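Local atomic coordinates of alpha-1,2-mannosidase (Bacteroides thetaiotaomicron, PDB entry 2WW2), a protein that hydrolyses alpha-mannosidic linkages with inversion of anomeric configuration, as a calcium-dependent member of glycoside hydrolase family 92. Residues W41-G46 with W52-T57; G46-G51 with D148-G153; P72-Y77 with G374-M379; F80-L85 with A131-S136. All blocks are in the same frame, centred on the assembly; numbering follows the deposited sequence. Where two conformers were deposited one is given.

Contact 1 of 4, residues W41-G46 with W52-T57; sequences WSPQTG and WMYTYT
M53 and T45 carry most of the bonding here. The M53 carbonyl takes two backbone donors: T45 N at 2.8 Å from M53 O, and G46 N at 2.9 Å. One oxygen gripped by two successive amides holds the returning loop to the strand end.

The M53 side chain can be followed outward. From CB it leaves with CG turned opposite the backbone N (chi1 175°), which sends it back along strand 40-44. M53 CG sits 4.0 Å from P43 O and close to Q44 CB. The chain then bends at chi3 (57°), and the M53 CE methyl ends 3.7 Å from S42 OG. That hydroxyl is bonded to the P43 carbonyl.

T45 holds its OG1 between the backbone N and the carbonyl carbon (chi1 62°). From there T45 OG1 accepts T55 N at 2.9 Å in a fairly straight bond. Replacing T45 by a valine would remove this acceptor and would probably leave the T55 amide without this partner. P43 CG lies 3.5 Å from CD1 of the Y54 ring, set obliquely to it. The Y54 hydroxyl bonds E105, a ligand of a bound sodium ion.

The arrangement is a loop folded back on the end of its own strand, in the beta-sandwich N-terminal domain of family 92, between strands 40-44 and 60-67.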
# COMPACT_ATOMS: atom_id res chain seq x y z
N TRP A 41 21.78 -32.79 -12.55
CA TRP A 41 20.63 -33.66 -12.84
C TRP A 41 19.44 -33.18 -12.02
O TRP A 41 19.61 -32.69 -10.90
CB TRP A 41 20.98 -35.14 -12.57
CG TRP A 41 21.88 -35.67 -13.67
CD1 TRP A 41 23.24 -35.49 -13.79
CD2 TRP A 41 21.46 -36.37 -14.85
NE1 TRP A 41 23.68 -36.06 -14.98
CE2 TRP A 41 22.60 -36.59 -15.65
CE3 TRP A 41 20.21 -36.83 -15.31
CZ2 TRP A 41 22.55 -37.28 -16.86
CZ3 TRP A 41 20.16 -37.50 -16.53
CH2 TRP A 41 21.32 -37.72 -17.28
N SER A 42 18.23 -33.29 -12.58
CA SER A 42 17.02 -32.89 -11.84
C SER A 42 15.78 -33.62 -12.35
O SER A 42 15.67 -33.88 -13.54
CB SER A 42 16.79 -31.37 -12.06
OG SER A 42 15.59 -30.89 -11.47
N PRO A 43 14.81 -33.87 -11.47
CA PRO A 43 13.48 -34.23 -11.92
C PRO A 43 12.88 -33.10 -12.77
O PRO A 43 13.18 -31.90 -12.56
CB PRO A 43 12.67 -34.37 -10.61
CG PRO A 43 13.43 -33.49 -9.62
CD PRO A 43 14.88 -33.69 -10.01
N GLN A 44 12.03 -33.50 -13.70
CA GLN A 44 11.36 -32.54 -14.59
C GLN A 44 9.84 -32.75 -14.55
O GLN A 44 9.35 -33.85 -14.85
CB GLN A 44 11.88 -32.70 -16.03
CG GLN A 44 11.09 -31.86 -17.06
CD GLN A 44 11.44 -32.25 -18.48
OE1 GLN A 44 12.34 -33.06 -18.71
NE2 GLN A 44 10.74 -31.67 -19.46
N THR A 45 9.10 -31.71 -14.19
CA THR A 45 7.63 -31.74 -14.26
C THR A 45 7.11 -30.90 -15.42
O THR A 45 6.03 -31.17 -15.96
CB THR A 45 6.97 -31.23 -12.95
OG1 THR A 45 7.33 -29.87 -12.73
CG2 THR A 45 7.46 -32.03 -11.76
N GLY A 46 7.87 -29.87 -15.80
CA GLY A 46 7.44 -28.95 -16.86
C GLY A 46 7.69 -29.55 -18.25
O GLY A 46 8.44 -30.51 -18.39
N TRP A 52 10.62 -23.42 -16.40
CA TRP A 52 10.05 -23.88 -15.14
C TRP A 52 10.07 -25.42 -15.12
O TRP A 52 9.04 -26.10 -15.22
CB TRP A 52 8.65 -23.28 -14.93
CG TRP A 52 8.70 -21.75 -14.81
CD1 TRP A 52 9.55 -21.03 -14.02
CD2 TRP A 52 7.86 -20.80 -15.47
NE1 TRP A 52 9.29 -19.68 -14.15
CE2 TRP A 52 8.25 -19.51 -15.04
CE3 TRP A 52 6.80 -20.91 -16.39
CZ2 TRP A 52 7.63 -18.34 -15.48
CZ3 TRP A 52 6.17 -19.73 -16.84
CH2 TRP A 52 6.60 -18.46 -16.39
N MET A 53 11.28 -25.94 -15.02
CA MET A 53 11.54 -27.35 -15.23
C MET A 53 10.90 -28.20 -14.15
O MET A 53 10.38 -29.28 -14.42
CB MET A 53 13.06 -27.58 -15.23
CG MET A 53 13.47 -29.04 -15.30
SD MET A 53 15.27 -29.21 -15.56
CE MET A 53 15.90 -28.34 -14.19
N TYR A 54 11.00 -27.74 -12.91
CA TYR A 54 10.43 -28.47 -11.78
C TYR A 54 9.58 -27.47 -11.02
O TYR A 54 10.09 -26.46 -10.54
CB TYR A 54 11.55 -29.05 -10.87
CG TYR A 54 11.05 -29.73 -9.60
CD1 TYR A 54 10.85 -31.11 -9.56
CD2 TYR A 54 10.80 -29.00 -8.44
CE1 TYR A 54 10.40 -31.75 -8.39
CE2 TYR A 54 10.34 -29.62 -7.26
CZ TYR A 54 10.15 -30.99 -7.24
OH TYR A 54 9.71 -31.59 -6.09
N THR A 55 8.28 -27.77 -10.91
CA THR A 55 7.34 -26.94 -10.19
C THR A 55 6.79 -27.77 -9.03
O THR A 55 6.18 -28.82 -9.24
CB THR A 55 6.22 -26.47 -11.16
OG1 THR A 55 6.80 -25.57 -12.11
CG2 THR A 55 5.06 -25.79 -10.43
N TYR A 56 7.07 -27.32 -7.81
CA TYR A 56 6.75 -28.09 -6.62
C TYR A 56 5.27 -28.45 -6.54
O TYR A 56 4.92 -29.54 -6.08
CB TYR A 56 7.18 -27.33 -5.37
CG TYR A 56 7.03 -28.15 -4.11
CD1 TYR A 56 7.99 -29.10 -3.76
CD2 TYR A 56 5.92 -27.99 -3.29
CE1 TYR A 56 7.85 -29.84 -2.61
CE2 TYR A 56 5.77 -28.74 -2.14
CZ TYR A 56 6.74 -29.67 -1.81
OH TYR A 56 6.58 -30.42 -0.65
N THR A 57 4.39 -27.57 -7.01
CA THR A 57 2.95 -27.85 -6.92
C THR A 57 2.45 -28.80 -8.03
O THR A 57 1.29 -29.19 -8.03
CB THR A 57 2.11 -26.55 -6.93
OG1 THR A 57 2.49 -25.76 -8.06
CG2 THR A 57 2.33 -25.74 -5.64

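Contact 2 of 4, residues G46-G51 with D148-G153; sequences GENGSG and DAYNGG
N48 meets D148 and Y150 together, by polar bonds on one hand and by stacking on the other. The bonds come first. N48 ND2 donates to D148 OD2 at 3.1 Å, on the syn side and 28° out of the carboxylate plane. A weak second bond runs from the same nitrogen to D148 OD1. The amide and carboxylate planes are well apart in tilt, so this is not a flat pairing. D148 OD2 has further partners in Y214 and R96, and N48 OD1 accepts from Q44, so both ends of the N48 amide are held. The backbone N of G49 donates to Y150 OH at 2.8 Å in a nearly straight bond.

Two turns set up these groups. E47 to S50 form a type II beta turn, with G49 at its third position. D148 OD1 accepts Y150 N at 2.8 Å, which makes an Asx turn at the end of strand 143-148. The contact thus ties two loops of the family 92 N-terminal domain.

The stacking is between the N48 amide and the Y150 ring, whose planes lie 15° apart. N48 CG is 3.5 Å from Y150 CE2, and N48 CB makes a CH-pi contact over the face, 4.1 Å from the Y150 ring centroid. With a leucine in place of Y150, the G49 amide would probably lose its acceptor and the N48 amide its flat support.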
# COMPACT_ATOMS: atom_id res chain seq x y z
N GLY A 46 7.87 -29.87 -15.80
CA GLY A 46 7.44 -28.95 -16.86
C GLY A 46 7.69 -29.55 -18.25
O GLY A 46 8.44 -30.51 -18.39
N GLU A 47 7.03 -29.00 -19.27
CA GLU A 47 7.26 -29.45 -20.64
C GLU A 47 8.70 -29.22 -21.05
O GLU A 47 9.33 -28.30 -20.54
CB GLU A 47 6.37 -28.67 -21.61
CG GLU A 47 4.95 -29.13 -21.66
CD GLU A 47 4.17 -28.49 -22.81
OE1 GLU A 47 4.78 -27.76 -23.64
OE2 GLU A 47 2.96 -28.71 -22.87
N ASN A 48 9.21 -29.99 -22.01
CA ASN A 48 10.46 -29.65 -22.65
C ASN A 48 10.36 -28.21 -23.14
O ASN A 48 9.33 -27.83 -23.71
CB ASN A 48 10.74 -30.54 -23.88
CG ASN A 48 11.18 -31.97 -23.52
OD1 ASN A 48 11.15 -32.36 -22.35
ND2 ASN A 48 11.61 -32.73 -24.52
N GLY A 49 11.41 -27.43 -22.93
CA GLY A 49 11.43 -26.04 -23.39
C GLY A 49 11.05 -25.02 -22.34
O GLY A 49 11.38 -23.84 -22.45
N SER A 50 10.35 -25.45 -21.30
CA SER A 50 9.96 -24.51 -20.27
C SER A 50 11.08 -24.30 -19.25
O SER A 50 11.62 -25.26 -18.70
CB SER A 50 8.71 -25.00 -19.53
OG SER A 50 8.46 -24.16 -18.41
N GLY A 51 11.40 -23.04 -18.95
CA GLY A 51 12.39 -22.74 -17.90
C GLY A 51 11.92 -23.18 -16.53
O GLY A 51 12.73 -23.35 -15.62
N ASP A 148 15.12 -39.00 -24.07
CA ASP A 148 14.55 -37.87 -24.79
C ASP A 148 15.71 -36.93 -25.05
O ASP A 148 16.32 -36.41 -24.12
CB ASP A 148 13.45 -37.23 -23.91
CG ASP A 148 12.81 -36.00 -24.55
OD1 ASP A 148 13.52 -35.24 -25.25
OD2 ASP A 148 11.60 -35.79 -24.33
N ALA A 149 16.06 -36.76 -26.33
CA ALA A 149 17.23 -35.97 -26.69
C ALA A 149 16.86 -34.52 -27.03
O ALA A 149 17.69 -33.77 -27.55
CB ALA A 149 18.02 -36.65 -27.86
N TYR A 150 15.62 -34.16 -26.72
CA TYR A 150 15.10 -32.79 -26.82
C TYR A 150 14.92 -32.37 -28.28
O TYR A 150 15.20 -33.16 -29.19
CB TYR A 150 16.03 -31.80 -26.11
CG TYR A 150 15.38 -31.00 -25.00
CD1 TYR A 150 15.13 -29.64 -25.15
CD2 TYR A 150 15.02 -31.60 -23.80
CE1 TYR A 150 14.56 -28.89 -24.12
CE2 TYR A 150 14.43 -30.86 -22.76
CZ TYR A 150 14.22 -29.50 -22.94
OH TYR A 150 13.68 -28.73 -21.94
N ASN A 151 14.46 -31.14 -28.51
CA ASN A 151 14.32 -30.65 -29.88
C ASN A 151 15.48 -29.74 -30.27
O ASN A 151 16.46 -29.63 -29.53
CB ASN A 151 12.97 -29.97 -30.12
CG ASN A 151 12.80 -28.69 -29.31
OD1 ASN A 151 13.49 -28.49 -28.31
ND2 ASN A 151 11.89 -27.83 -29.74
N GLY A 152 15.39 -29.11 -31.44
CA GLY A 152 16.49 -28.29 -31.95
C GLY A 152 17.52 -29.04 -32.80
O GLY A 152 18.58 -28.50 -33.11
N GLY A 153 17.22 -30.28 -33.18
CA GLY A 153 18.13 -31.06 -34.02
C GLY A 153 19.01 -32.00 -33.21
O GLY A 153 20.17 -31.69 -32.92

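Contact 3 of 4, residues P72-Y77 with G374-M379; sequences PWINDY and GHRGCM
I74 lays its side chain along the guanidinium group of R376, the two side chains running antiparallel alongside one another. I74 CG2 comes to 3.5 Å from R376 NH1. I74 CD1 stands over one face, displaced toward the rim, and lies 4.0 Å from C378 SG.

The I74 carbonyl meets the same guanidinium at its edge. R376 NH2 donates to I74 O at 2.9 Å, within the guanidinium plane and on a lone pair of the oxygen. R376 NH1 adds a weak bond to I74 O at 3.4 Å. The arginine chain is bent twice, at chi2 (-73°) and chi3 (-63°), which turns its end toward the I74 carbonyl. Water 1 lies 2.8 Å from N75 O, hydrogen-bonded to it, and is weakly bonded to R376 NH1. NH1 also donates to S372 O, and NE binds a glycerol, probably from the crystallisation liquor.

One loop belongs to the N-terminal domain of family 92 and the other to the catalytic domain, so the contact joins the two. The 72-77 loop runs between strands 60-67 and 80-86. The 374-379 loop runs from strand 370-371, whose W370 touches both I74 and C378, to helix 383-393.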
# COMPACT_ATOMS: atom_id res chain seq x y z
N PRO A 72 15.40 -19.68 -15.01
CA PRO A 72 14.34 -20.14 -15.93
C PRO A 72 14.25 -19.26 -17.16
O PRO A 72 13.85 -19.74 -18.21
CB PRO A 72 13.05 -20.02 -15.12
CG PRO A 72 13.41 -19.31 -13.84
CD PRO A 72 14.91 -19.38 -13.66
N TRP A 73 14.63 -17.99 -17.04
CA TRP A 73 14.52 -17.10 -18.19
C TRP A 73 15.72 -17.19 -19.12
O TRP A 73 15.57 -17.05 -20.33
CB TRP A 73 14.20 -15.67 -17.75
CG TRP A 73 12.77 -15.66 -17.24
CD1 TRP A 73 12.36 -15.77 -15.93
CD2 TRP A 73 11.58 -15.61 -18.03
NE1 TRP A 73 11.00 -15.77 -15.86
CE2 TRP A 73 10.49 -15.68 -17.14
CE3 TRP A 73 11.33 -15.51 -19.41
CZ2 TRP A 73 9.16 -15.65 -17.58
CZ3 TRP A 73 10.00 -15.47 -19.85
CH2 TRP A 73 8.93 -15.55 -18.93
N ILE A 74 16.89 -17.47 -18.56
CA ILE A 74 18.06 -17.80 -19.38
C ILE A 74 17.83 -19.17 -20.03
O ILE A 74 18.20 -19.40 -21.18
CB ILE A 74 19.32 -17.82 -18.49
CG1 ILE A 74 19.59 -16.40 -17.95
CG2 ILE A 74 20.53 -18.37 -19.24
CD1 ILE A 74 20.00 -15.42 -19.03
N ASN A 75 17.19 -20.07 -19.28
CA ASN A 75 16.76 -21.38 -19.78
C ASN A 75 17.99 -22.29 -19.99
O ASN A 75 19.08 -21.99 -19.48
CB ASN A 75 15.83 -21.21 -21.02
CG ASN A 75 14.82 -22.38 -21.19
OD1 ASN A 75 15.20 -23.55 -21.14
ND2 ASN A 75 13.56 -22.04 -21.46
N ASP A 76 17.81 -23.40 -20.71
CA ASP A 76 18.76 -24.53 -20.68
C ASP A 76 19.54 -24.69 -21.99
O ASP A 76 19.24 -24.03 -22.99
CB ASP A 76 18.02 -25.84 -20.36
CG ASP A 76 18.88 -26.85 -19.57
OD1 ASP A 76 20.10 -26.60 -19.41
OD2 ASP A 76 18.33 -27.86 -19.08
N TYR A 77 20.57 -25.54 -21.96
CA TYR A 77 21.28 -25.95 -23.18
C TYR A 77 21.94 -27.30 -22.88
O TYR A 77 22.12 -27.66 -21.69
CB TYR A 77 22.34 -24.90 -23.59
CG TYR A 77 23.45 -24.78 -22.57
CD1 TYR A 77 24.60 -25.57 -22.67
CD2 TYR A 77 23.33 -23.92 -21.48
CE1 TYR A 77 25.61 -25.51 -21.70
CE2 TYR A 77 24.33 -23.84 -20.50
CZ TYR A 77 25.46 -24.65 -20.62
OH TYR A 77 26.44 -24.58 -19.67
N GLY A 374 27.90 -19.29 -23.56
CA GLY A 374 28.65 -18.16 -24.07
C GLY A 374 27.92 -16.88 -23.75
O GLY A 374 27.01 -16.87 -22.91
N HIS A 375 28.28 -15.79 -24.42
CA HIS A 375 27.71 -14.49 -24.13
C HIS A 375 26.19 -14.47 -24.33
O HIS A 375 25.69 -14.87 -25.40
CB HIS A 375 28.32 -13.42 -25.05
CG HIS A 375 29.76 -13.11 -24.78
ND1 HIS A 375 30.21 -12.67 -23.55
CD2 HIS A 375 30.83 -13.08 -25.60
CE1 HIS A 375 31.51 -12.42 -23.62
NE2 HIS A 375 31.91 -12.66 -24.86
N ARG A 376 25.48 -14.01 -23.31
CA ARG A 376 24.02 -13.85 -23.35
C ARG A 376 23.65 -12.43 -22.93
O ARG A 376 24.25 -11.86 -22.00
CB ARG A 376 23.37 -14.86 -22.41
CG ARG A 376 23.57 -16.34 -22.82
CD ARG A 376 22.72 -16.69 -24.05
NE ARG A 376 21.31 -16.55 -23.72
CZ ARG A 376 20.59 -17.47 -23.09
NH1 ARG A 376 21.15 -18.63 -22.69
NH2 ARG A 376 19.31 -17.23 -22.82
N GLY A 377 22.66 -11.85 -23.60
CA GLY A 377 22.25 -10.47 -23.32
C GLY A 377 21.35 -10.42 -22.10
O GLY A 377 20.20 -10.80 -22.18
N CYS A 378 21.87 -9.95 -20.96
CA CYS A 378 21.07 -9.97 -19.73
C CYS A 378 21.74 -9.09 -18.68
O CYS A 378 22.96 -9.16 -18.51
CB CYS A 378 20.98 -11.41 -19.21
SG CYS A 378 19.89 -11.65 -17.80
N MET A 379 20.95 -8.27 -17.99
CA MET A 379 21.44 -7.40 -16.90
C MET A 379 22.46 -6.37 -17.39
O MET A 379 22.51 -6.04 -18.57
CB MET A 379 22.00 -8.19 -15.71
CG MET A 379 20.98 -9.17 -15.07
SD MET A 379 19.27 -8.52 -15.07
CE MET A 379 19.38 -7.06 -14.07
O HOH W 1 21.13 -21.31 -21.32

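Contact 4 of 4, residues F80-L85 with A131-S136; sequences FSIMPL and AVFEVS
I82 and F133 form one half of this contact, P84 and V135 the other. I82 CD1 lies 3.8 Å from F133 CE2. The I82 CG2 methyl stands over one face of the F133 ring, 4.2 Å above its plane and displaced toward the rim. F133 has CG opposite its own carbonyl carbon (chi1 -71°), which carries the ring toward strand 80-86. In the other half, P84 CB lies 3.8 Å from V135 CG1 and about as close to CG2. The proline thus rests on both methyls of the valine. Both pairs cross obliquely.

The backbones stay well apart. The CA atoms of I82 and F133 are 9.5 Å from each other, those of P84 and V135 7.3 Å. This is side-chain packing between strands of facing layers, as in the beta-sandwich expected of the family 92 N-terminal domain. Strand 80-86 is paired with strands 60-67 and 143-148, strand 130-136 with 121-126 and 229-236. F64 adds to the buried layer by touching both P84 and F133.

Beyond these two pairs the strands do not touch. Toward F80 and A131 the indole of W41 packs against both residues instead. S81, M83 and L85 point their CB atoms away from strand 130-136 and are buried on the other side, M83 against F64 and R96. The solvent side lies at E134 and S136, which alternate with the packed residues and are partly exposed. The E134 carboxylate is held there by a salt bridge to K228 and by hydrogen bonds to S123 and Q121.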
# COMPACT_ATOMS: atom_id res chain seq x y z
N PHE A 80 19.30 -33.42 -22.07
CA PHE A 80 18.53 -34.58 -22.50
C PHE A 80 17.90 -35.17 -21.25
O PHE A 80 18.21 -34.72 -20.13
CB PHE A 80 19.41 -35.59 -23.26
CG PHE A 80 20.39 -36.35 -22.41
CD1 PHE A 80 20.06 -37.59 -21.88
CD2 PHE A 80 21.67 -35.85 -22.17
CE1 PHE A 80 20.97 -38.30 -21.10
CE2 PHE A 80 22.59 -36.57 -21.39
CZ PHE A 80 22.23 -37.79 -20.85
N SER A 81 16.97 -36.12 -21.39
CA SER A 81 16.37 -36.70 -20.18
C SER A 81 16.26 -38.20 -20.30
O SER A 81 16.30 -38.76 -21.39
CB SER A 81 14.98 -36.11 -19.87
OG SER A 81 14.02 -36.53 -20.83
N ILE A 82 16.09 -38.83 -19.15
CA ILE A 82 15.91 -40.26 -19.07
C ILE A 82 14.66 -40.46 -18.20
O ILE A 82 14.51 -39.78 -17.19
CB ILE A 82 17.12 -40.91 -18.36
CG1 ILE A 82 18.36 -40.89 -19.26
CG2 ILE A 82 16.81 -42.32 -17.92
CD1 ILE A 82 19.66 -41.17 -18.50
N MET A 83 13.75 -41.35 -18.61
CA MET A 83 12.51 -41.54 -17.88
C MET A 83 12.13 -43.02 -17.84
O MET A 83 11.75 -43.60 -18.85
CB MET A 83 11.36 -40.73 -18.51
CG MET A 83 10.07 -40.82 -17.71
SD MET A 83 10.28 -40.26 -16.00
CE MET A 83 8.57 -40.33 -15.47
N PRO A 84 12.25 -43.65 -16.67
CA PRO A 84 11.75 -45.02 -16.59
C PRO A 84 10.22 -45.01 -16.54
O PRO A 84 9.62 -44.07 -16.00
CB PRO A 84 12.37 -45.54 -15.29
CG PRO A 84 12.64 -44.32 -14.47
CD PRO A 84 12.88 -43.18 -15.43
N LEU A 85 9.58 -46.03 -17.12
CA LEU A 85 8.12 -46.10 -17.16
C LEU A 85 7.67 -47.53 -16.88
O LEU A 85 8.32 -48.48 -17.32
CB LEU A 85 7.59 -45.69 -18.54
CG LEU A 85 7.75 -44.23 -19.01
CD1 LEU A 85 7.30 -44.15 -20.46
CD2 LEU A 85 6.94 -43.24 -18.11
N ALA A 131 26.13 -39.61 -14.28
CA ALA A 131 25.12 -39.97 -13.27
C ALA A 131 24.88 -41.46 -13.30
O ALA A 131 25.13 -42.11 -14.31
CB ALA A 131 23.79 -39.22 -13.53
N VAL A 132 24.35 -42.01 -12.21
CA VAL A 132 23.95 -43.41 -12.21
C VAL A 132 22.56 -43.47 -11.60
O VAL A 132 22.31 -42.77 -10.63
CB VAL A 132 24.96 -44.30 -11.44
CG1 VAL A 132 24.46 -45.74 -11.35
CG2 VAL A 132 26.34 -44.27 -12.12
N PHE A 133 21.66 -44.24 -12.23
CA PHE A 133 20.29 -44.44 -11.76
C PHE A 133 20.16 -45.88 -11.24
O PHE A 133 20.84 -46.78 -11.74
CB PHE A 133 19.28 -44.35 -12.92
CG PHE A 133 19.08 -42.97 -13.49
CD1 PHE A 133 17.84 -42.32 -13.37
CD2 PHE A 133 20.10 -42.32 -14.17
CE1 PHE A 133 17.64 -41.05 -13.91
CE2 PHE A 133 19.90 -41.04 -14.71
CZ PHE A 133 18.68 -40.41 -14.59
N GLU A 134 19.24 -46.09 -10.30
CA GLU A 134 18.72 -47.43 -10.05
C GLU A 134 17.24 -47.33 -10.41
O GLU A 134 16.63 -46.28 -10.21
CB GLU A 134 18.87 -47.83 -8.58
CG GLU A 134 17.92 -46.97 -7.67
CD GLU A 134 18.04 -47.23 -6.17
OE1 GLU A 134 18.40 -48.38 -5.78
OE2 GLU A 134 17.76 -46.27 -5.39
N VAL A 135 16.65 -48.38 -10.97
CA VAL A 135 15.21 -48.39 -11.17
C VAL A 135 14.66 -49.71 -10.63
O VAL A 135 15.18 -50.77 -10.95
CB VAL A 135 14.82 -48.28 -12.67
CG1 VAL A 135 13.29 -48.29 -12.79
CG2 VAL A 135 15.43 -47.02 -13.34
N SER A 136 13.63 -49.63 -9.78
CA SER A 136 12.90 -50.80 -9.32
C SER A 136 11.52 -50.82 -10.00
O SER A 136 10.65 -49.99 -9.69
CB SER A 136 12.74 -50.72 -7.80
OG SER A 136 12.10 -51.87 -7.29

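From the N terminus, contact 1 comes first and closes a short loop: 52-57 returns to the end of strand 40-44. Contact 2 begins at G46, which it shares with contact 1, so the two cross. It reaches on to the loop after strand 143-148. Contact 3 starts inside that span, at 72-77, and runs to 374-379, so contacts 2 and 3 also cross. Contact 4 is nested within both. Contact 1 is closed before contacts 3 and 4 open. W52 packs on P72 and W73, and W41 packs on F133 and I82. Contacts 1, 2 and 4 lie within the N-terminal domain, whereas contact 3 joins it to the catalytic domain.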